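Local atomic coordinates of MAU2 chromatid cohesion factor homolog (Saccharomyces cerevisiae, PDB entry 4XDN), a protein that forms a complex with SCC2 that is required for loading cohesin onto chromosomes, and so takes part in sister chromatid cohesion. Residues 333-338 with 557-562; 224-229 with 261-266; 38-43 with 64-69; 96-101 with 366-371. All coordinates share one frame; numbering follows the deposited sequence.

Interaction 1 (333-338 with 557-562); sequences IVNCYD and KLKKAL. With SO4 (sulfate ion), chain F.
N335 and K559 meet twice, once directly and once through a sulfate ion that probably came from the crystallisation liquor. K559 NZ donates to N335 OD1 at 2.9 Å, in the carbonyl plane and on a lone pair, and also gives a bond to sulfate O2 at 3.1 Å. The other end of the same amide, ND2, approaches sulfate O4 so closely that the exact length is doubtful; O4 also takes an almost straight bond from the backbone, K560 N, at 2.9 Å and 177°. Bends at chi3 and chi4 (71° and 78°) curl the lysine's end round to serve both partners and press K559 CE tightly on V334 CG1, 3.3 Å away. K560 is the centre of an inverse gamma turn, closed by A561 N bonding to K559 O. Both loops lead straight into helices of this largely helical, TPR-type superhelix, with D338 and A561 at the N-cap positions of 339-360 and 562-575. D338 splits its carboxylate: OD1 caps G341 N, while OD2 makes a salt bridge with K560 NZ at 3.3 Å. On its other branch, V334 CG2 presses on A561 CB at 3.4 Å, and a water links V334 O to L562 N. Y337 crosses L562 at about a right angle, CE1 lying 3.9 Å from L562 CB. V334 and A561 also pack against aromatic side-chain surface from the chain of another protein.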
loop_
_atom_site.group_PDB
_atom_site.type_symbol
_atom_site.label_atom_id
_atom_site.label_comp_id
_atom_site.label_asym_id
_atom_site.label_seq_id
_atom_site.Cartn_x
_atom_site.Cartn_y
_atom_site.Cartn_z
ATOM N N ILE A 333 -11.710 9.150 -9.230
ATOM C CA ILE A 333 -12.496 8.038 -9.766
ATOM C C ILE A 333 -13.970 8.179 -9.407
ATOM O O ILE A 333 -14.841 8.046 -10.269
ATOM C CB ILE A 333 -11.994 6.676 -9.242
ATOM C CG1 ILE A 333 -10.529 6.447 -9.626
ATOM C CG2 ILE A 333 -12.870 5.534 -9.763
ATOM C CD1 ILE A 333 -10.287 6.196 -11.097
ATOM N N VAL A 334 -14.239 8.446 -8.130
ATOM C CA VAL A 334 -15.607 8.507 -7.623
ATOM C C VAL A 334 -16.410 9.593 -8.334
ATOM O O VAL A 334 -17.619 9.465 -8.506
ATOM C CB VAL A 334 -15.627 8.753 -6.090
ATOM C CG1 VAL A 334 -15.071 10.135 -5.744
ATOM C CG2 VAL A 334 -17.031 8.577 -5.534
ATOM N N ASN A 335 -15.731 10.653 -8.759
ATOM C CA ASN A 335 -16.387 11.727 -9.497
ATOM C C ASN A 335 -16.942 11.208 -10.826
ATOM O O ASN A 335 -18.073 11.523 -11.198
ATOM C CB ASN A 335 -15.417 12.886 -9.732
ATOM C CG ASN A 335 -14.938 13.520 -8.441
ATOM O OD1 ASN A 335 -13.934 13.107 -7.860
ATOM N ND2 ASN A 335 -15.659 14.538 -7.989
ATOM N N CYS A 336 -16.124 10.436 -11.540
ATOM C CA CYS A 336 -16.583 9.557 -12.624
ATOM C C CYS A 336 -17.038 10.254 -13.911
ATOM O O CYS A 336 -16.383 10.138 -14.944
ATOM C CB CYS A 336 -17.724 8.672 -12.109
ATOM S SG CYS A 336 -18.350 7.490 -13.307
ATOM N N TYR A 337 -18.167 10.955 -13.858
ATOM C CA TYR A 337 -18.831 11.440 -15.070
ATOM C C TYR A 337 -18.476 12.886 -15.426
ATOM O O TYR A 337 -18.657 13.314 -16.567
ATOM C CB TYR A 337 -20.349 11.319 -14.912
ATOM C CG TYR A 337 -20.903 12.182 -13.803
ATOM C CD1 TYR A 337 -20.928 11.729 -12.490
ATOM C CD2 TYR A 337 -21.393 13.452 -14.066
ATOM C CE1 TYR A 337 -21.423 12.515 -11.473
ATOM C CE2 TYR A 337 -21.892 14.245 -13.053
ATOM C CZ TYR A 337 -21.907 13.772 -11.761
ATOM O OH TYR A 337 -22.406 14.561 -10.753
ATOM N N ASP A 338 -17.978 13.633 -14.445
ATOM C CA ASP A 338 -17.687 15.053 -14.621
ATOM C C ASP A 338 -16.244 15.281 -15.078
ATOM O O ASP A 338 -15.558 14.344 -15.485
ATOM C CB ASP A 338 -17.952 15.799 -13.314
ATOM C CG ASP A 338 -17.050 15.331 -12.190
ATOM O OD1 ASP A 338 -16.444 14.248 -12.339
ATOM O OD2 ASP A 338 -16.947 16.037 -11.165
ATOM N N LYS A 557 -18.366 17.345 4.480
ATOM C CA LYS A 557 -18.475 17.559 3.046
ATOM C C LYS A 557 -18.211 16.265 2.291
ATOM O O LYS A 557 -17.178 15.625 2.476
ATOM C CB LYS A 557 -17.495 18.643 2.596
ATOM C CG LYS A 557 -17.818 19.259 1.240
ATOM C CD LYS A 557 -16.718 20.215 0.800
ATOM C CE LYS A 557 -17.171 21.112 -0.342
ATOM N NZ LYS A 557 -16.132 22.126 -0.682
ATOM N N LEU A 558 -19.162 15.884 1.446
ATOM C CA LEU A 558 -19.028 14.692 0.623
ATOM C C LEU A 558 -18.528 15.054 -0.764
ATOM O O LEU A 558 -18.990 16.027 -1.362
ATOM C CB LEU A 558 -20.368 13.960 0.514
ATOM C CG LEU A 558 -20.947 13.420 1.822
ATOM C CD1 LEU A 558 -22.333 12.854 1.588
ATOM C CD2 LEU A 558 -20.027 12.363 2.414
ATOM N N LYS A 559 -17.580 14.274 -1.272
ATOM C CA LYS A 559 -17.201 14.376 -2.671
ATOM C C LYS A 559 -18.433 14.105 -3.523
ATOM O O LYS A 559 -19.378 13.461 -3.067
ATOM C CB LYS A 559 -16.083 13.394 -3.016
ATOM C CG LYS A 559 -14.681 13.932 -2.772
ATOM C CD LYS A 559 -13.617 12.981 -3.298
ATOM C CE LYS A 559 -13.580 12.951 -4.822
ATOM N NZ LYS A 559 -12.880 14.131 -5.414
ATOM N N LYS A 560 -18.426 14.591 -4.759
ATOM C CA LYS A 560 -19.602 14.491 -5.614
ATOM C C LYS A 560 -19.801 13.071 -6.138
ATOM O O LYS A 560 -19.881 12.849 -7.346
ATOM C CB LYS A 560 -19.493 15.474 -6.780
ATOM C CG LYS A 560 -19.284 16.921 -6.339
ATOM C CD LYS A 560 -19.087 17.868 -7.517
ATOM C CE LYS A 560 -17.919 17.444 -8.399
ATOM N NZ LYS A 560 -17.254 18.602 -9.059
ATOM N N ALA A 561 -19.872 12.110 -5.223
ATOM C CA ALA A 561 -20.281 10.759 -5.570
ATOM C C ALA A 561 -21.760 10.801 -5.915
ATOM O O ALA A 561 -22.589 11.095 -5.054
ATOM C CB ALA A 561 -20.015 9.803 -4.426
ATOM N N LEU A 562 -22.087 10.511 -7.171
ATOM C CA LEU A 562 -23.443 10.701 -7.672
ATOM C C LEU A 562 -24.491 9.981 -6.835
ATOM O O LEU A 562 -25.405 10.615 -6.312
ATOM C CB LEU A 562 -23.553 10.229 -9.121
ATOM C CG LEU A 562 -24.927 10.447 -9.763
ATOM C CD1 LEU A 562 -25.223 11.932 -9.911
ATOM C CD2 LEU A 562 -24.998 9.750 -11.104
HETATM S S SO4 F . -15.480 17.065 -5.320
HETATM O O1 SO4 F . -15.624 18.090 -6.349
HETATM O O2 SO4 F . -14.067 16.911 -4.986
HETATM O O3 SO4 F . -16.221 17.467 -4.128
HETATM O O4 SO4 F . -16.009 15.795 -5.808
HETATM O O HOH W 1 -20.131 8.785 -8.685
#

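Interaction 2 (224-229 with 261-266); sequences YLLNER and MVIQLC
R229 lays its guanidinium over C266, reaching from the end of helix 212-228 to the last turn of helix 250-266. The arginine closes a Schellman motif: its phi is positive (55°), and the chain turns out of the helix here. The two helical segments run roughly the same way, 28° apart with axes 11.0 Å from each other, so longer side chains have to bridge the space between them. From CB the R229 chain passes through CG and bends at chi2 (-59°) and again at chi3, which swings it toward the cysteine. CD is 4.1 Å from C266 SG, and NE comes closer to the same sulfur, at 3.7 Å. CZ lies directly above it, with SG over the centre of one guanidinium face. At the tip, NH1 rests 3.5 Å from C266 CB, while NH2 reaches C266 CA. The charge is met elsewhere in the chain: NH1 forms a salt bridge with D494 and NH2 one with E447, which together would fix the plane of the group over the sulfur. One helical turn earlier, L226 completes the contact by setting its CD1 branch 3.9 Å from both V262 CG1 and I263 CG1, while its CD2 faces C266 SG at 4.2 Å.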
loop_
_atom_site.group_PDB
_atom_site.type_symbol
_atom_site.label_atom_id
_atom_site.label_comp_id
_atom_site.label_asym_id
_atom_site.label_seq_id
_atom_site.Cartn_x
_atom_site.Cartn_y
_atom_site.Cartn_z
ATOM N N TYR A 224 3.086 3.175 8.147
ATOM C CA TYR A 224 2.626 1.907 8.706
ATOM C C TYR A 224 1.131 1.954 9.021
ATOM O O TYR A 224 0.393 1.026 8.702
ATOM C CB TYR A 224 3.408 1.552 9.972
ATOM C CG TYR A 224 2.652 0.629 10.900
ATOM C CD1 TYR A 224 2.601 -0.739 10.665
ATOM C CD2 TYR A 224 1.980 1.127 12.008
ATOM C CE1 TYR A 224 1.907 -1.585 11.509
ATOM C CE2 TYR A 224 1.282 0.290 12.858
ATOM C CZ TYR A 224 1.248 -1.064 12.602
ATOM O OH TYR A 224 0.553 -1.897 13.448
ATOM N N LEU A 225 0.697 3.041 9.652
ATOM C CA LEU A 225 -0.701 3.193 10.039
ATOM C C LEU A 225 -1.603 3.250 8.810
ATOM O O LEU A 225 -2.677 2.653 8.795
ATOM C CB LEU A 225 -0.887 4.450 10.896
ATOM C CG LEU A 225 -0.215 4.434 12.274
ATOM C CD1 LEU A 225 -0.272 5.813 12.905
ATOM C CD2 LEU A 225 -0.863 3.408 13.195
ATOM N N LEU A 226 -1.160 3.965 7.781
ATOM C CA LEU A 226 -1.922 4.068 6.541
ATOM C C LEU A 226 -2.011 2.719 5.830
ATOM O O LEU A 226 -3.051 2.379 5.263
ATOM C CB LEU A 226 -1.296 5.109 5.614
ATOM C CG LEU A 226 -1.532 6.574 5.988
ATOM C CD1 LEU A 226 -0.636 7.478 5.155
ATOM C CD2 LEU A 226 -2.993 6.956 5.801
ATOM N N ASN A 227 -0.922 1.956 5.862
ATOM C CA ASN A 227 -0.903 0.622 5.267
ATOM C C ASN A 227 -1.925 -0.298 5.920
ATOM O O ASN A 227 -2.486 -1.178 5.264
ATOM C CB ASN A 227 0.490 -0.005 5.382
ATOM C CG ASN A 227 1.543 0.761 4.609
ATOM O OD1 ASN A 227 1.223 1.554 3.724
ATOM N ND2 ASN A 227 2.811 0.529 4.940
ATOM N N GLU A 228 -2.155 -0.091 7.214
ATOM C CA GLU A 228 -3.107 -0.894 7.979
ATOM C C GLU A 228 -4.461 -0.195 8.099
ATOM O O GLU A 228 -5.406 -0.749 8.665
ATOM C CB GLU A 228 -2.548 -1.185 9.373
ATOM C CG GLU A 228 -1.262 -2.006 9.383
ATOM C CD GLU A 228 -1.468 -3.437 8.912
ATOM O OE1 GLU A 228 -2.627 -3.899 8.876
ATOM O OE2 GLU A 228 -0.465 -4.102 8.579
ATOM N N ARG A 229 -4.542 1.020 7.562
ATOM C CA ARG A 229 -5.730 1.863 7.685
ATOM C C ARG A 229 -6.126 2.070 9.145
ATOM O O ARG A 229 -7.307 2.200 9.462
ATOM C CB ARG A 229 -6.908 1.266 6.900
ATOM C CG ARG A 229 -6.687 1.190 5.393
ATOM C CD ARG A 229 -6.429 2.558 4.783
ATOM N NE ARG A 229 -7.322 2.833 3.657
ATOM C CZ ARG A 229 -8.356 3.669 3.685
ATOM N NH1 ARG A 229 -8.662 4.350 4.782
ATOM N NH2 ARG A 229 -9.092 3.834 2.597
ATOM N N MET A 261 -0.791 13.221 0.908
ATOM C CA MET A 261 -1.704 12.963 -0.200
ATOM C C MET A 261 -2.536 11.711 0.060
ATOM O O MET A 261 -3.745 11.700 -0.171
ATOM C CB MET A 261 -0.929 12.814 -1.510
ATOM C CG MET A 261 -0.810 14.101 -2.313
ATOM S SD MET A 261 -2.388 14.670 -2.975
ATOM C CE MET A 261 -2.769 13.361 -4.137
ATOM N N VAL A 262 -1.881 10.658 0.541
ATOM C CA VAL A 262 -2.565 9.404 0.833
ATOM C C VAL A 262 -3.578 9.597 1.959
ATOM O O VAL A 262 -4.652 8.997 1.941
ATOM C CB VAL A 262 -1.564 8.291 1.222
ATOM C CG1 VAL A 262 -2.297 7.019 1.649
ATOM C CG2 VAL A 262 -0.629 7.991 0.062
ATOM N N ILE A 263 -3.234 10.432 2.935
ATOM C CA ILE A 263 -4.137 10.707 4.045
ATOM C C ILE A 263 -5.422 11.339 3.517
ATOM O O ILE A 263 -6.518 10.937 3.906
ATOM C CB ILE A 263 -3.485 11.631 5.100
ATOM C CG1 ILE A 263 -2.402 10.868 5.866
ATOM C CG2 ILE A 263 -4.525 12.145 6.099
ATOM C CD1 ILE A 263 -1.498 11.746 6.718
ATOM N N GLN A 264 -5.285 12.320 2.628
ATOM C CA GLN A 264 -6.446 12.978 2.033
ATOM C C GLN A 264 -7.260 11.994 1.205
ATOM O O GLN A 264 -8.490 12.048 1.190
ATOM C CB GLN A 264 -6.015 14.161 1.160
ATOM C CG GLN A 264 -5.418 15.319 1.938
ATOM C CD GLN A 264 -6.358 15.854 2.998
ATOM O OE1 GLN A 264 -6.026 15.878 4.183
ATOM N NE2 GLN A 264 -7.541 16.286 2.577
ATOM N N LEU A 265 -6.563 11.091 0.525
ATOM C CA LEU A 265 -7.208 10.085 -0.305
ATOM C C LEU A 265 -8.036 9.134 0.553
ATOM O O LEU A 265 -9.177 8.808 0.218
ATOM C CB LEU A 265 -6.157 9.312 -1.105
ATOM C CG LEU A 265 -6.626 8.483 -2.302
ATOM C CD1 LEU A 265 -7.286 9.365 -3.348
ATOM C CD2 LEU A 265 -5.458 7.734 -2.914
ATOM N N CYS A 266 -7.462 8.709 1.673
ATOM C CA CYS A 266 -8.113 7.748 2.555
ATOM C C CYS A 266 -9.332 8.340 3.261
ATOM O O CYS A 266 -10.274 7.618 3.591
ATOM C CB CYS A 266 -7.112 7.225 3.588
ATOM S SG CYS A 266 -5.865 6.107 2.896
#

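Interaction 3 (38-43 with 64-69); sequences EYRDHA and NMSIQM
Y39 lays one face of its ring over M65, and the two side chains pass each other at a slant. M65 CB makes a CH-pi contact, 4.0 Å from the centroid of the Y39 ring and 19° off the ring normal, displaced toward the rim. Bends at chi2 and chi3, both -64°, then fold the methionine back along the tyrosine, bringing M65 CE to 3.6 Å from Y39 CE2. The sulfur keeps an oblique Met-aromatic position, with SD 5.5 Å from the ring centroid. M69, one turn further on, comes to the ring's edge near its plane, M69 CG lying 4.2 Å from Y39 CE2. Beyond the ring, Y39 OH bonds to the backbone of another protein's chain. Nearer the backbones, Y39 CB meets S66 CB at 3.9 Å. S66 OG lies against R40 CB at 3.6 Å and bonds to A36 O of the facing helix, which satisfies the buried hydroxyl. R40 turns its guanidinium away, gripping D41 OD1 with NE and NH2 and pairing through NH1 with E90. The small serine suits a close antiparallel helix pair: axes 8.2 Å apart, 154° between directions. Beside this pair, 29-45 and 53-76, L94 of helix 81-98 packs on R40 and S66.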
loop_
_atom_site.group_PDB
_atom_site.type_symbol
_atom_site.label_atom_id
_atom_site.label_comp_id
_atom_site.label_asym_id
_atom_site.label_seq_id
_atom_site.Cartn_x
_atom_site.Cartn_y
_atom_site.Cartn_z
ATOM N N GLU A 38 35.922 -6.327 -8.461
ATOM C CA GLU A 38 35.713 -6.139 -9.895
ATOM C C GLU A 38 34.594 -7.040 -10.403
ATOM O O GLU A 38 33.718 -6.590 -11.141
ATOM C CB GLU A 38 37.002 -6.411 -10.684
ATOM C CG GLU A 38 36.808 -6.370 -12.198
ATOM C CD GLU A 38 38.111 -6.392 -12.981
ATOM O OE1 GLU A 38 39.138 -6.850 -12.437
ATOM O OE2 GLU A 38 38.104 -5.948 -14.149
ATOM N N TYR A 39 34.627 -8.311 -10.009
ATOM C CA TYR A 39 33.595 -9.263 -10.414
ATOM C C TYR A 39 32.212 -8.791 -9.962
ATOM O O TYR A 39 31.238 -8.880 -10.711
ATOM C CB TYR A 39 33.887 -10.652 -9.839
ATOM C CG TYR A 39 35.042 -11.376 -10.498
ATOM C CD1 TYR A 39 35.136 -11.466 -11.881
ATOM C CD2 TYR A 39 36.039 -11.972 -9.734
ATOM C CE1 TYR A 39 36.187 -12.127 -12.485
ATOM C CE2 TYR A 39 37.096 -12.637 -10.329
ATOM C CZ TYR A 39 37.166 -12.711 -11.703
ATOM O OH TYR A 39 38.217 -13.373 -12.299
ATOM N N ARG A 40 32.139 -8.288 -8.734
ATOM C CA ARG A 40 30.888 -7.788 -8.176
ATOM C C ARG A 40 30.417 -6.547 -8.925
ATOM O O ARG A 40 29.286 -6.493 -9.402
ATOM C CB ARG A 40 31.057 -7.468 -6.690
ATOM C CG ARG A 40 29.823 -6.855 -6.014
ATOM C CD ARG A 40 30.201 -6.174 -4.711
ATOM N NE ARG A 40 31.172 -5.103 -4.928
ATOM C CZ ARG A 40 32.015 -4.645 -4.007
ATOM N NH1 ARG A 40 32.023 -5.159 -2.782
ATOM N NH2 ARG A 40 32.860 -3.669 -4.313
ATOM N N ASP A 41 31.291 -5.551 -9.018
ATOM C CA ASP A 41 30.926 -4.263 -9.595
ATOM C C ASP A 41 30.599 -4.380 -11.080
ATOM O O ASP A 41 29.854 -3.563 -11.623
ATOM C CB ASP A 41 32.050 -3.246 -9.383
ATOM C CG ASP A 41 32.300 -2.948 -7.916
ATOM O OD1 ASP A 41 31.404 -3.220 -7.089
ATOM O OD2 ASP A 41 33.393 -2.438 -7.589
ATOM N N HIS A 42 31.153 -5.397 -11.733
ATOM C CA HIS A 42 30.868 -5.630 -13.141
ATOM C C HIS A 42 29.508 -6.297 -13.308
ATOM O O HIS A 42 28.812 -6.070 -14.299
ATOM C CB HIS A 42 31.955 -6.490 -13.783
ATOM C CG HIS A 42 31.893 -6.506 -15.276
ATOM N ND1 HIS A 42 32.297 -5.438 -16.047
ATOM C CD2 HIS A 42 31.456 -7.451 -16.140
ATOM C CE1 HIS A 42 32.123 -5.729 -17.323
ATOM N NE2 HIS A 42 31.612 -6.943 -17.408
ATOM N N ALA A 43 29.133 -7.126 -12.338
ATOM C CA ALA A 43 27.806 -7.725 -12.330
ATOM C C ALA A 43 26.744 -6.640 -12.157
ATOM O O ALA A 43 25.693 -6.684 -12.795
ATOM C CB ALA A 43 27.697 -8.764 -11.232
ATOM N N ASN A 64 29.282 -15.377 -8.113
ATOM C CA ASN A 64 29.879 -16.585 -7.569
ATOM C C ASN A 64 31.381 -16.397 -7.387
ATOM O O ASN A 64 31.924 -16.644 -6.311
ATOM C CB ASN A 64 29.597 -17.776 -8.483
ATOM C CG ASN A 64 29.914 -19.104 -7.829
ATOM O OD1 ASN A 64 29.679 -19.291 -6.638
ATOM N ND2 ASN A 64 30.447 -20.035 -8.610
ATOM N N MET A 65 32.045 -15.940 -8.445
ATOM C CA MET A 65 33.476 -15.675 -8.391
ATOM C C MET A 65 33.812 -14.648 -7.316
ATOM O O MET A 65 34.760 -14.834 -6.559
ATOM C CB MET A 65 33.982 -15.190 -9.750
ATOM C CG MET A 65 34.273 -16.312 -10.726
ATOM S SD MET A 65 35.610 -17.401 -10.192
ATOM C CE MET A 65 36.993 -16.266 -10.204
ATOM N N SER A 66 33.035 -13.572 -7.245
ATOM C CA SER A 66 33.277 -12.534 -6.249
ATOM C C SER A 66 33.236 -13.108 -4.837
ATOM O O SER A 66 34.120 -12.847 -4.023
ATOM C CB SER A 66 32.251 -11.411 -6.378
ATOM O OG SER A 66 32.408 -10.468 -5.331
ATOM N N ILE A 67 32.202 -13.894 -4.557
ATOM C CA ILE A 67 32.042 -14.512 -3.249
ATOM C C ILE A 67 33.191 -15.472 -2.958
ATOM O O ILE A 67 33.739 -15.475 -1.856
ATOM C CB ILE A 67 30.697 -15.261 -3.150
ATOM C CG1 ILE A 67 29.542 -14.259 -3.194
ATOM C CG2 ILE A 67 30.612 -16.075 -1.860
ATOM C CD1 ILE A 67 28.191 -14.886 -3.482
ATOM N N GLN A 68 33.553 -16.283 -3.947
ATOM C CA GLN A 68 34.600 -17.279 -3.763
ATOM C C GLN A 68 35.952 -16.613 -3.521
ATOM O O GLN A 68 36.773 -17.123 -2.759
ATOM C CB GLN A 68 34.677 -18.206 -4.977
ATOM C CG GLN A 68 33.374 -18.961 -5.261
ATOM C CD GLN A 68 33.472 -20.470 -5.095
ATOM O OE1 GLN A 68 34.536 -21.020 -4.813
ATOM N NE2 GLN A 68 32.346 -21.149 -5.277
ATOM N N MET A 69 36.175 -15.470 -4.162
ATOM C CA MET A 69 37.409 -14.718 -3.967
ATOM C C MET A 69 37.450 -14.120 -2.560
ATOM O O MET A 69 38.502 -14.098 -1.917
ATOM C CB MET A 69 37.540 -13.620 -5.026
ATOM C CG MET A 69 37.724 -14.153 -6.453
ATOM S SD MET A 69 39.351 -14.843 -6.785
ATOM C CE MET A 69 40.206 -13.398 -7.399
#

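Interaction 4 (96-101 with 366-371); sequences IQETYN and GVSMNE
S368, the N-cap residue of helix 369-398, bonds across to E98 in the last turn of helix 81-98. Its hydroxyl donates to E98 OE2, with S368 OG 2.6 Å from that oxygen, on the syn side and 30° out of the carboxylate plane. The same OG accepts from N370 N at 3.1 Å, the capping bond, and from N370 ND2 at 3.3 Å, so one buried oxygen serves both the helix start and the contact. A chi1 of -179° carries OG toward the E98 carboxylate while keeping it within bonding distance of N370 N. N370 ND2 also lies 3.1 Å from Q97 O and from E98 OE1, and bonds to Y60 OH. Beside this cluster Q97 stretches out, and a water donates to Q97 OE1 and accepts from S368 N. Another protein's chain bonds to the backbone of E98. Helix 53-76 lies against both helix ends: Y59 OH bonds to E98 OE1 and to M369 N, while Y60 packs on E98 and M369.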
loop_
_atom_site.group_PDB
_atom_site.type_symbol
_atom_site.label_atom_id
_atom_site.label_comp_id
_atom_site.label_asym_id
_atom_site.label_seq_id
_atom_site.Cartn_x
_atom_site.Cartn_y
_atom_site.Cartn_z
ATOM N N ILE A 96 23.422 -12.151 1.122
ATOM C CA ILE A 96 22.102 -11.680 1.511
ATOM C C ILE A 96 21.282 -11.234 0.299
ATOM O O ILE A 96 20.078 -11.490 0.230
ATOM C CB ILE A 96 22.225 -10.518 2.525
ATOM C CG1 ILE A 96 22.794 -11.047 3.844
ATOM C CG2 ILE A 96 20.875 -9.858 2.776
ATOM C CD1 ILE A 96 23.153 -9.969 4.849
ATOM N N GLN A 97 21.933 -10.579 -0.657
ATOM C CA GLN A 97 21.229 -9.975 -1.785
ATOM C C GLN A 97 21.151 -10.870 -3.021
ATOM O O GLN A 97 20.283 -10.672 -3.871
ATOM C CB GLN A 97 21.895 -8.652 -2.165
ATOM C CG GLN A 97 21.768 -7.566 -1.107
ATOM C CD GLN A 97 22.314 -6.233 -1.577
ATOM O OE1 GLN A 97 22.755 -6.097 -2.719
ATOM N NE2 GLN A 97 22.288 -5.238 -0.697
ATOM N N GLU A 98 22.045 -11.851 -3.119
ATOM C CA GLU A 98 22.166 -12.654 -4.338
ATOM C C GLU A 98 21.775 -14.120 -4.147
ATOM O O GLU A 98 21.488 -14.810 -5.124
ATOM C CB GLU A 98 23.601 -12.574 -4.873
ATOM C CG GLU A 98 24.152 -11.153 -4.977
ATOM C CD GLU A 98 23.342 -10.271 -5.917
ATOM O OE1 GLU A 98 22.700 -10.809 -6.843
ATOM O OE2 GLU A 98 23.349 -9.037 -5.726
ATOM N N THR A 99 21.751 -14.583 -2.897
ATOM C CA THR A 99 21.558 -16.004 -2.599
ATOM C C THR A 99 20.467 -16.260 -1.560
ATOM O O THR A 99 19.868 -15.327 -1.027
ATOM C CB THR A 99 22.865 -16.643 -2.072
ATOM O OG1 THR A 99 23.157 -16.141 -0.762
ATOM C CG2 THR A 99 24.035 -16.337 -2.997
ATOM N N TYR A 100 20.226 -17.541 -1.283
ATOM C CA TYR A 100 19.336 -17.962 -0.204
ATOM C C TYR A 100 20.132 -18.537 0.968
ATOM O O TYR A 100 19.562 -19.109 1.898
ATOM C CB TYR A 100 18.334 -19.009 -0.701
ATOM C CG TYR A 100 17.328 -18.489 -1.702
ATOM C CD1 TYR A 100 16.414 -17.503 -1.351
ATOM C CD2 TYR A 100 17.277 -18.997 -2.992
ATOM C CE1 TYR A 100 15.490 -17.030 -2.260
ATOM C CE2 TYR A 100 16.354 -18.531 -3.908
ATOM C CZ TYR A 100 15.462 -17.549 -3.536
ATOM O OH TYR A 100 14.544 -17.083 -4.448
ATOM N N ASN A 101 21.451 -18.386 0.917
ATOM C CA ASN A 101 22.325 -18.931 1.948
ATOM C C ASN A 101 22.390 -18.015 3.166
ATOM O O ASN A 101 23.421 -17.402 3.455
ATOM C CB ASN A 101 23.720 -19.170 1.373
ATOM C CG ASN A 101 23.712 -20.193 0.256
ATOM O OD1 ASN A 101 23.272 -19.907 -0.856
ATOM N ND2 ASN A 101 24.192 -21.395 0.547
ATOM N N GLY A 366 25.057 1.050 -8.756
ATOM C CA GLY A 366 25.487 -0.333 -8.863
ATOM C C GLY A 366 24.741 -1.129 -7.814
ATOM O O GLY A 366 25.193 -1.265 -6.678
ATOM N N VAL A 367 23.574 -1.628 -8.204
ATOM C CA VAL A 367 22.706 -2.370 -7.304
ATOM C C VAL A 367 22.450 -3.759 -7.857
ATOM O O VAL A 367 22.599 -4.000 -9.056
ATOM C CB VAL A 367 21.367 -1.647 -7.095
ATOM C CG1 VAL A 367 21.583 -0.356 -6.330
ATOM C CG2 VAL A 367 20.687 -1.374 -8.437
ATOM N N SER A 368 22.066 -4.669 -6.973
ATOM C CA SER A 368 21.785 -6.039 -7.364
ATOM C C SER A 368 20.730 -6.093 -8.457
ATOM O O SER A 368 19.817 -5.263 -8.500
ATOM C CB SER A 368 21.320 -6.851 -6.154
ATOM O OG SER A 368 21.062 -8.194 -6.514
ATOM N N MET A 369 20.870 -7.064 -9.353
ATOM C CA MET A 369 19.824 -7.363 -10.315
ATOM C C MET A 369 18.510 -7.578 -9.571
ATOM O O MET A 369 17.442 -7.202 -10.047
ATOM C CB MET A 369 20.190 -8.602 -11.132
ATOM C CG MET A 369 19.095 -9.098 -12.078
ATOM S SD MET A 369 19.337 -10.822 -12.536
ATOM C CE MET A 369 18.967 -11.638 -10.983
ATOM N N ASN A 370 18.604 -8.181 -8.390
ATOM C CA ASN A 370 17.425 -8.508 -7.603
ATOM C C ASN A 370 16.744 -7.268 -7.024
ATOM O O ASN A 370 15.545 -7.284 -6.755
ATOM C CB ASN A 370 17.802 -9.479 -6.486
ATOM C CG ASN A 370 18.289 -10.815 -7.021
ATOM O OD1 ASN A 370 17.520 -11.577 -7.610
ATOM N ND2 ASN A 370 19.569 -11.106 -6.817
ATOM N N GLU A 371 17.505 -6.195 -6.837
ATOM C CA GLU A 371 16.921 -4.916 -6.453
ATOM C C GLU A 371 16.114 -4.356 -7.619
ATOM O O GLU A 371 14.994 -3.880 -7.438
ATOM C CB GLU A 371 18.002 -3.922 -6.021
ATOM C CG GLU A 371 17.498 -2.496 -5.794
ATOM C CD GLU A 371 16.371 -2.414 -4.775
ATOM O OE1 GLU A 371 16.322 -3.265 -3.859
ATOM O OE2 GLU A 371 15.530 -1.494 -4.891
HETATM O O HOH W 2 22.308 -4.029 -4.159
#

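How the interactions relate
From the N terminus, interaction 3 comes first, closing the short connection between the paired helices 29-45 and 53-76. Interaction 4 opens at the end of the next helix, 81-98, and closes only at the start of helix 369-398, tying the N-terminal helices to a much later part of the chain. Interaction 2 is nested inside that long loop and joins helices 212-228 and 250-266. Interaction 1 opens at 333 in the same loop and closes at 557-562, crossing interaction 4. Interactions 3 and 4 are neighbours, with centres about 12 Å apart, and interaction 2 lies near the middle; interaction 1 lies across the chain's centre from interactions 3 and 4, its centre about 56 Å from that of interaction 3.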